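Local coordinates for histidine acid phosphatase (Hafnia alvei, PDB 4ARU), which belongs to branch 2 of the histidine phosphatase superfamily and is also known as a phytase, at residues 19-23 with 226-230. Numbering follows the deposited sequence.
Sequences HGVRA and LEHAQ
One face of the Arg-22 guanidinium carries Leu-226 CD1, a methyl 3.4 Å above the plane and displaced toward the rim, where NH1 lies 3.5 Å from CD1. At the edge, NH1 donates to Ala-23 O, which lies only 5° out of the guanidinium plane, while NE is hydrogen-bonded to a bound L(+)-tartaric acid. His-19, Gly-20 and Arg-22 belong to the RHGxR signature of histidine acid phosphatases, here in the loop that follows strand 9-18. The imidazole of His-19 lies beyond the contact: ND1 donates nearly straight (171°) to a lone pair of Gly-20 O, which fixes the ring rotation and leaves NE2 to bond the same tartaric acid, consistent with an anion pocket. Helix 213-229 backs this loop with Leu-226 and Ala-229. Leu-226 CD1 also sits 3.6 Å from Arg-22 O, a buried carbonyl without a polar partner in the model. Val-21 points its side chain toward residues 226-230: CG1, anti to the backbone N (chi1 176°), packs 4.2 Å from Leu-226 CD2 and meets Gln-230 OE1, itself hydrogen-bonded to Thr-50 OG1. The other branch, Val-21 CG2, lies 3.7 Å from Ala-229 CB.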
ATOM      1  N   HIS A  19       0.096  -2.000   6.219  1.00  5.17           N
ATOM      2  CA  HIS A  19      -0.163  -2.863   7.362  1.00  5.72           C
ATOM      3  C   HIS A  19      -0.584  -4.265   6.967  1.00  5.66           C
ATOM      4  O   HIS A  19      -0.859  -4.588   5.804  1.00  5.96           O
ATOM      5  CB  HIS A  19      -1.277  -2.257   8.243  1.00  6.02           C
ATOM      6  CG  HIS A  19      -2.555  -2.036   7.520  1.00  6.16           C
ATOM      7  ND1 HIS A  19      -3.399  -3.044   7.108  1.00  6.26           N
ATOM      8  CD2 HIS A  19      -3.104  -0.880   7.082  1.00  6.49           C
ATOM      9  CE1 HIS A  19      -4.417  -2.520   6.443  1.00  6.69           C
ATOM     10  NE2 HIS A  19      -4.268  -1.204   6.436  1.00  6.82           N
ATOM     11  N   GLY A  20      -0.608  -5.131   7.955  1.00  5.87           N
ATOM     12  CA  GLY A  20      -0.998  -6.488   7.754  1.00  5.92           C
ATOM     13  C   GLY A  20      -2.494  -6.754   7.636  1.00  6.11           C
ATOM     14  O   GLY A  20      -3.312  -5.875   7.596  1.00  6.52           O
ATOM     15  N   VAL A  21      -2.827  -8.022   7.522  1.00  5.82           N
ATOM     16  CA  VAL A  21      -4.201  -8.497   7.360  1.00  6.32           C
ATOM     17  C   VAL A  21      -5.040  -7.956   8.490  1.00  6.82           C
ATOM     18  O   VAL A  21      -4.713  -8.140   9.659  1.00  7.05           O
ATOM     19  CB  VAL A  21      -4.280 -10.025   7.293  1.00  6.55           C
ATOM     20  CG1 VAL A  21      -5.717 -10.493   7.232  1.00  7.01           C
ATOM     21  CG2 VAL A  21      -3.487 -10.574   6.118  1.00  6.41           C
ATOM     22  N   ARG A  22      -6.136  -7.300   8.106  1.00  7.29           N
ATOM     23  CA  ARG A  22      -7.078  -6.701   9.031  1.00  7.58           C
ATOM     24  C   ARG A  22      -8.492  -7.137   8.735  1.00  7.66           C
ATOM     25  O   ARG A  22      -8.817  -7.553   7.604  1.00  7.66           O
ATOM     26  CB  ARG A  22      -7.016  -5.196   8.854  1.00  7.86           C
ATOM     27  CG  ARG A  22      -7.282  -4.659   7.446  1.00  7.90           C
ATOM     28  CD  ARG A  22      -7.761  -3.201   7.380  1.00  8.27           C
ATOM     29  NE  ARG A  22      -7.963  -2.748   6.008  1.00  8.54           N
ATOM     30  CZ  ARG A  22      -9.024  -3.040   5.256  1.00  9.31           C
ATOM     31  NH1 ARG A  22      -9.996  -3.783   5.767  1.00 10.96           N
ATOM     32  NH2 ARG A  22      -9.115  -2.591   4.002  1.00  9.77           N
ATOM     33  N   ALA A  23      -9.340  -6.974   9.730  1.00  7.89           N
ATOM     34  CA  ALA A  23     -10.774  -7.059   9.524  1.00  8.16           C
ATOM     35  C   ALA A  23     -11.213  -5.880   8.625  1.00  8.13           C
ATOM     36  O   ALA A  23     -10.546  -4.840   8.520  1.00  8.05           O
ATOM     37  CB  ALA A  23     -11.496  -7.008  10.837  1.00  8.61           C
ATOM     38  N   LEU A 226      -8.728 -10.501   1.826  1.00  6.57           N
ATOM     39  CA  LEU A 226      -8.402 -10.493   3.255  1.00  6.76           C
ATOM     40  C   LEU A 226      -8.886 -11.750   3.961  1.00  6.87           C
ATOM     41  O   LEU A 226      -8.167 -12.323   4.758  1.00  6.74           O
ATOM     42  CB  LEU A 226      -8.896  -9.242   3.972  1.00  7.40           C
ATOM     43  CG  LEU A 226      -8.244  -7.926   3.560  1.00  7.65           C
ATOM     44  CD1 LEU A 226      -8.988  -6.673   4.068  1.00  7.96           C
ATOM     45  CD2 LEU A 226      -6.824  -7.892   4.065  1.00  8.74           C
ATOM     46  N   GLU A 227     -10.091 -12.209   3.632  1.00  6.66           N
ATOM     47  CA  GLU A 227     -10.620 -13.438   4.218  1.00  7.20           C
ATOM     48  C   GLU A 227      -9.676 -14.615   3.899  1.00  7.39           C
ATOM     49  O   GLU A 227      -9.387 -15.457   4.721  1.00  7.91           O
ATOM     50  CB  GLU A 227     -11.982 -13.780   3.641  1.00  7.44           C
ATOM     51  CG  GLU A 227     -13.115 -12.825   4.063  1.00  7.46           C
ATOM     52  CD  GLU A 227     -14.416 -13.101   3.343  1.00  7.76           C
ATOM     53  OE1 GLU A 227     -14.410 -13.971   2.456  1.00  8.30           O
ATOM     54  OE2 GLU A 227     -15.452 -12.471   3.679  1.00  7.68           O
ATOM     55  N   HIS A 228      -9.230 -14.638   2.653  1.00  7.47           N
ATOM     56  CA  HIS A 228      -8.325 -15.667   2.194  1.00  7.60           C
ATOM     57  C   HIS A 228      -6.961 -15.627   2.877  1.00  7.57           C
ATOM     58  O   HIS A 228      -6.426 -16.641   3.325  1.00  8.27           O
ATOM     59  CB  HIS A 228      -8.194 -15.577   0.679  1.00  7.92           C
ATOM     60  CG  HIS A 228      -7.460 -16.727   0.053  1.00  9.16           C
ATOM     61  ND1 HIS A 228      -8.059 -17.938  -0.227  1.00 10.45           N
ATOM     62  CD2 HIS A 228      -6.171 -16.836  -0.350  1.00  9.73           C
ATOM     63  CE1 HIS A 228      -7.168 -18.731  -0.819  1.00 10.83           C
ATOM     64  NE2 HIS A 228      -6.012 -18.100  -0.866  1.00 10.88           N
ATOM     65  N   ALA A 229      -6.447 -14.418   2.993  1.00  6.77           N
ATOM     66  CA  ALA A 229      -5.171 -14.207   3.667  1.00  6.84           C
ATOM     67  C   ALA A 229      -5.227 -14.506   5.166  1.00  7.27           C
ATOM     68  O   ALA A 229      -4.221 -14.908   5.751  1.00  7.88           O
ATOM     69  CB  ALA A 229      -4.753 -12.785   3.458  1.00  6.29           C
ATOM     70  N   GLN A 230      -6.420 -14.388   5.750  1.00  7.26           N
ATOM     71  CA  GLN A 230      -6.713 -14.676   7.144  1.00  7.76           C
ATOM     72  C   GLN A 230      -6.929 -16.176   7.370  1.00  8.82           C
ATOM     73  O   GLN A 230      -7.039 -16.660   8.518  1.00  9.68           O
ATOM     74  CB  GLN A 230      -7.943 -13.852   7.552  1.00  7.36           C
ATOM     75  CG  GLN A 230      -8.461 -14.108   8.958  1.00  7.76           C
ATOM     76  CD  GLN A 230      -7.475 -13.740  10.049  1.00  8.04           C
ATOM     77  OE1 GLN A 230      -6.523 -13.031   9.812  1.00  7.86           O
ATOM     78  NE2 GLN A 230      -7.737 -14.200  11.264  1.00  8.70           N
TER